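Dipeptidase (PDB 3PEB) is the N-terminal, creatinase/prolidase-type domain of a manganese-associated M24B-family peptidase that probably hydrolyses dipeptides. Local coordinates at residues 11-16 and 127-132. Sequence-based numbering, arbitrary orientation. Where two conformers were deposited one is given.
Sequences RHFLNE and TPFIHK
Phe13 and Phe129 mark the nearest approach of two helical segments, 11-16 and 127-132, their CA atoms 8.2 Å apart, a spacing filled by one pair of aromatic rings. Both CB atoms are directed at the opposing helix, and in both residues CG stands anti to the backbone N (chi1 172° in Phe13, -175° in Phe129), which sends each ring out across the gap. The two side chains run antiparallel, each ring lying alongside the other's CB, and meet as an offset stack, with centroids 4.2 Å apart and planes inclined by 20°. Phe13 CD2 lies over one face of the Phe129 ring, displaced toward its rim and 3.4 Å from Phe129 CD1; Phe129 CG sits likewise over the Phe13 ring. Phe13 CB is placed over the Phe129 face, 3.8 Å from the ring centroid, and Phe129 CB returns the CH-pi contact at 4.0 Å from the Phe13 centroid. The pair thus illustrates how two helices can meet through a single reciprocal aromatic stack, burying just 130 Å² between the segments in a partly exposed setting. Leu126, just ahead of helix 127-133, also touches Phe13, and Tyr101, from strand 96-102, meets its ring edge-to-face. Within this creatinase/prolidase N-terminal domain the stack joins helix 6-16 to the last helix of the construct, 127-133, which directly follows the edge strand 122-125 of the mixed sheet.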
# COMPACT_ATOMS: atom_id res chain seq x y z
N ARG A 11 -6.72 -9.93 -0.64
CA ARG A 11 -6.36 -10.75 0.52
C ARG A 11 -6.38 -12.26 0.20
O ARG A 11 -5.52 -13.00 0.68
CB ARG A 11 -7.24 -10.42 1.74
CG ARG A 11 -6.91 -9.04 2.38
CD ARG A 11 -7.69 -8.83 3.68
NE ARG A 11 -9.06 -8.46 3.38
CZ ARG A 11 -9.54 -7.22 3.32
NH1 ARG A 11 -8.78 -6.17 3.61
NH2 ARG A 11 -10.81 -7.03 3.01
N HIS A 12 -7.33 -12.71 -0.62
CA HIS A 12 -7.39 -14.12 -1.04
C HIS A 12 -6.13 -14.48 -1.83
O HIS A 12 -5.53 -15.54 -1.63
CB HIS A 12 -8.67 -14.38 -1.86
CG HIS A 12 -8.80 -15.79 -2.37
ND1 HIS A 12 -9.43 -16.78 -1.66
CD2 HIS A 12 -8.40 -16.36 -3.54
CE1 HIS A 12 -9.40 -17.91 -2.35
NE2 HIS A 12 -8.77 -17.68 -3.49
N PHE A 13 -5.75 -13.61 -2.75
CA PHE A 13 -4.55 -13.80 -3.54
C PHE A 13 -3.30 -13.87 -2.66
O PHE A 13 -2.46 -14.76 -2.86
CB PHE A 13 -4.40 -12.66 -4.56
CG PHE A 13 -3.09 -12.68 -5.28
CD1 PHE A 13 -2.01 -12.01 -4.77
CD2 PHE A 13 -2.93 -13.42 -6.45
CE1 PHE A 13 -0.77 -12.02 -5.46
CE2 PHE A 13 -1.70 -13.45 -7.12
CZ PHE A 13 -0.62 -12.75 -6.61
N LEU A 14 -3.19 -12.96 -1.69
CA LEU A 14 -2.05 -12.98 -0.77
C LEU A 14 -1.98 -14.32 -0.03
O LEU A 14 -0.90 -14.97 0.06
CB LEU A 14 -2.12 -11.82 0.24
CG LEU A 14 -1.97 -10.40 -0.32
CD1 LEU A 14 -2.22 -9.33 0.79
CD2 LEU A 14 -0.53 -10.31 -0.91
N ASN A 15 -3.13 -14.73 0.49
CA ASN A 15 -3.22 -15.94 1.25
C ASN A 15 -2.83 -17.17 0.43
O ASN A 15 -2.07 -17.99 0.89
CB ASN A 15 -4.64 -16.07 1.84
CG ASN A 15 -4.83 -17.35 2.62
OD1 ASN A 15 -5.40 -18.29 2.10
ND2 ASN A 15 -4.30 -17.40 3.83
N GLU A 16 -3.35 -17.29 -0.79
CA GLU A 16 -2.96 -18.37 -1.72
C GLU A 16 -1.43 -18.43 -1.95
O GLU A 16 -0.87 -19.51 -2.16
CB GLU A 16 -3.57 -18.11 -3.09
CG GLU A 16 -5.00 -18.46 -3.33
CD GLU A 16 -5.31 -18.37 -4.84
OE1 GLU A 16 -5.26 -17.24 -5.41
OE2 GLU A 16 -5.58 -19.42 -5.44
N THR A 127 1.66 -6.88 -10.08
CA THR A 127 1.08 -6.24 -11.25
C THR A 127 0.25 -7.20 -12.12
O THR A 127 -0.84 -6.83 -12.57
CB THR A 127 2.17 -5.48 -12.09
OG1 THR A 127 2.57 -4.29 -11.39
CG2 THR A 127 1.59 -5.08 -13.46
N PRO A 128 0.74 -8.42 -12.36
CA PRO A 128 -0.06 -9.35 -13.16
C PRO A 128 -1.45 -9.64 -12.56
O PRO A 128 -2.45 -9.63 -13.29
CB PRO A 128 0.81 -10.61 -13.21
CG PRO A 128 2.23 -10.07 -13.12
CD PRO A 128 2.10 -8.95 -12.11
N PHE A 129 -1.51 -9.81 -11.25
CA PHE A 129 -2.79 -10.02 -10.60
C PHE A 129 -3.71 -8.80 -10.74
O PHE A 129 -4.93 -8.97 -11.02
CB PHE A 129 -2.63 -10.41 -9.15
CG PHE A 129 -3.94 -10.75 -8.49
CD1 PHE A 129 -4.66 -11.85 -8.92
CD2 PHE A 129 -4.49 -9.94 -7.50
CE1 PHE A 129 -5.90 -12.17 -8.35
CE2 PHE A 129 -5.74 -10.26 -6.93
CZ PHE A 129 -6.42 -11.37 -7.36
N ILE A 130 -3.16 -7.59 -10.60
CA ILE A 130 -3.98 -6.39 -10.76
C ILE A 130 -4.60 -6.36 -12.17
O ILE A 130 -5.80 -6.09 -12.31
CB ILE A 130 -3.23 -5.09 -10.44
CG1 ILE A 130 -2.76 -5.05 -8.97
CG2 ILE A 130 -4.08 -3.85 -10.77
CD1 ILE A 130 -3.82 -5.33 -7.93
N HIS A 131 -3.81 -6.64 -13.21
CA HIS A 131 -4.34 -6.69 -14.57
C HIS A 131 -5.44 -7.77 -14.71
O HIS A 131 -6.48 -7.53 -15.33
CB HIS A 131 -3.23 -6.93 -15.59
CG HIS A 131 -2.30 -5.76 -15.76
ND1 HIS A 131 -2.73 -4.45 -15.73
CD2 HIS A 131 -0.96 -5.71 -15.98
CE1 HIS A 131 -1.70 -3.64 -15.90
NE2 HIS A 131 -0.61 -4.38 -16.06
N LYS A 132 -5.21 -8.93 -14.11
CA LYS A 132 -6.18 -10.03 -14.13
C LYS A 132 -7.52 -9.60 -13.52
O LYS A 132 -8.58 -9.89 -14.06
CB LYS A 132 -5.62 -11.22 -13.36
CG LYS A 132 -6.26 -12.56 -13.63
CD LYS A 132 -5.49 -13.69 -12.90
CE LYS A 132 -5.68 -15.06 -13.57
NZ LYS A 132 -7.05 -15.62 -13.33